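PDB 3KG4: CRISPR pre-crRNA endoribonuclease Cas5d from Mannheimia succiniciproducens, which cleaves precursor CRISPR RNA as a metal-independent endoribonuclease of the Cas5 family, serving CRISPR-based antiviral defence. Local coordinates for residues A[28-33]-A[189-194]. Residues are numbered along the deposited sequence; the frame is centred on the assembly and turned at random.
Sequences VSYDVI and GWMLHD
M191 lays its terminal methyl over one face of the Y30 ring: CE lies 4.0 Å from the ring centroid, 23° off the normal, which meets the geometry of a CH-pi contact. It is displaced toward the rim, its closest ring atom being CG of Y30 at 3.7 Å. The bend at chi3 (48°) turns CE back over the ring, while SD stays oblique to it, 4.9 Å from the centroid, completing a Met-aromatic pair. The two side chains run antiparallel, each passing along the other's length, and CG of M191 lies along one side of the ring, 3.9 Å from both CD1 and CE1 of Y30. V32 lies roughly perpendicular to the methionine, with CG2 3.8 Å from SD of M191. At the polar edge, the backbone N of L192 donates a hydrogen bond to OH of Y30, 3.1 Å long and moderately bent (148° at the hydrogen). Segment 28-33 links strand 27-28 to helix 35-45 and packs against edge strand 186-195 of the seven-stranded antiparallel sheet; F205 and F206 of strand 203-211 touch Y30 and M191, respectively, while V32 meets V60 on strand 51-60.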
# COMPACT_ATOMS: atom_id res chain seq x y z
N VAL A 28 -5.14 -14.63 -9.12
CA VAL A 28 -4.94 -13.54 -10.09
C VAL A 28 -4.88 -12.21 -9.32
O VAL A 28 -5.74 -11.94 -8.51
CB VAL A 28 -6.11 -13.43 -11.09
CG1 VAL A 28 -5.87 -12.28 -12.08
CG2 VAL A 28 -6.30 -14.78 -11.86
N SER A 29 -3.83 -11.43 -9.58
CA SER A 29 -3.62 -10.15 -8.87
C SER A 29 -4.54 -9.06 -9.44
O SER A 29 -4.89 -9.01 -10.63
CB SER A 29 -2.17 -9.69 -9.01
OG SER A 29 -1.89 -8.43 -8.32
N TYR A 30 -4.92 -8.16 -8.54
CA TYR A 30 -5.43 -6.89 -8.93
C TYR A 30 -4.36 -6.15 -9.72
O TYR A 30 -3.17 -6.54 -9.72
CB TYR A 30 -5.75 -6.11 -7.71
CG TYR A 30 -7.05 -6.39 -7.03
CD1 TYR A 30 -8.27 -6.14 -7.67
CD2 TYR A 30 -7.08 -6.77 -5.71
CE1 TYR A 30 -9.48 -6.33 -7.01
CE2 TYR A 30 -8.28 -6.97 -5.04
CZ TYR A 30 -9.47 -6.74 -5.71
OH TYR A 30 -10.68 -6.91 -5.08
N ASP A 31 -4.77 -5.10 -10.41
CA ASP A 31 -3.87 -4.31 -11.24
C ASP A 31 -2.88 -3.48 -10.46
O ASP A 31 -1.83 -3.14 -11.01
CB ASP A 31 -4.67 -3.33 -12.16
CG ASP A 31 -5.48 -4.03 -13.20
OD1 ASP A 31 -5.58 -5.27 -13.18
OD2 ASP A 31 -6.00 -3.32 -14.11
N VAL A 32 -3.21 -3.16 -9.22
CA VAL A 32 -2.38 -2.33 -8.35
C VAL A 32 -2.56 -2.82 -6.91
O VAL A 32 -3.48 -3.58 -6.57
CB VAL A 32 -2.81 -0.83 -8.40
CG1 VAL A 32 -2.76 -0.26 -9.89
CG2 VAL A 32 -4.24 -0.66 -7.86
N ILE A 33 -1.71 -2.29 -6.04
CA ILE A 33 -1.83 -2.53 -4.62
C ILE A 33 -3.14 -2.01 -4.02
O ILE A 33 -3.66 -0.94 -4.38
CB ILE A 33 -0.55 -1.95 -3.90
CG1 ILE A 33 -0.52 -2.39 -2.43
CG2 ILE A 33 -0.57 -0.43 -3.98
CD1 ILE A 33 0.85 -2.24 -1.76
N GLY A 189 -12.02 -0.13 -11.48
CA GLY A 189 -13.20 -0.90 -11.07
C GLY A 189 -13.24 -1.09 -9.55
O GLY A 189 -12.55 -0.39 -8.79
N TRP A 190 -14.05 -2.03 -9.11
CA TRP A 190 -14.26 -2.25 -7.68
C TRP A 190 -13.10 -3.08 -7.13
O TRP A 190 -12.69 -4.06 -7.73
CB TRP A 190 -15.59 -2.95 -7.47
CG TRP A 190 -16.74 -2.09 -7.82
CD1 TRP A 190 -17.55 -2.18 -8.94
CD2 TRP A 190 -17.21 -0.97 -7.08
NE1 TRP A 190 -18.48 -1.15 -8.92
CE2 TRP A 190 -18.30 -0.41 -7.80
CE3 TRP A 190 -16.84 -0.38 -5.87
CZ2 TRP A 190 -19.00 0.67 -7.33
CZ3 TRP A 190 -17.52 0.68 -5.42
CH2 TRP A 190 -18.60 1.21 -6.15
N MET A 191 -12.52 -2.63 -6.03
CA MET A 191 -11.34 -3.31 -5.49
C MET A 191 -11.54 -3.37 -4.00
O MET A 191 -12.18 -2.49 -3.42
CB MET A 191 -10.04 -2.50 -5.74
CG MET A 191 -9.51 -2.43 -7.17
SD MET A 191 -7.82 -1.77 -7.43
CE MET A 191 -6.91 -2.78 -6.12
N LEU A 192 -10.95 -4.38 -3.37
CA LEU A 192 -10.95 -4.45 -1.92
C LEU A 192 -10.34 -3.20 -1.35
O LEU A 192 -9.27 -2.80 -1.81
CB LEU A 192 -10.09 -5.64 -1.49
CG LEU A 192 -10.07 -5.85 0.03
CD1 LEU A 192 -11.45 -6.41 0.41
CD2 LEU A 192 -8.92 -6.82 0.36
N HIS A 193 -11.05 -2.55 -0.42
CA HIS A 193 -10.49 -1.47 0.37
C HIS A 193 -9.79 -2.15 1.59
O HIS A 193 -8.58 -2.06 1.77
CB HIS A 193 -11.60 -0.54 0.82
CG HIS A 193 -11.13 0.75 1.44
ND1 HIS A 193 -10.01 0.82 2.25
CD2 HIS A 193 -11.64 2.00 1.40
CE1 HIS A 193 -9.83 2.07 2.64
NE2 HIS A 193 -10.82 2.81 2.15
N ASP A 194 -10.56 -2.83 2.42
CA ASP A 194 -9.97 -3.58 3.55
C ASP A 194 -11.01 -4.53 4.11
O ASP A 194 -12.14 -4.52 3.68
CB ASP A 194 -9.48 -2.60 4.65
CG ASP A 194 -8.10 -2.97 5.23
OD1 ASP A 194 -7.30 -2.02 5.50
OD2 ASP A 194 -7.81 -4.20 5.40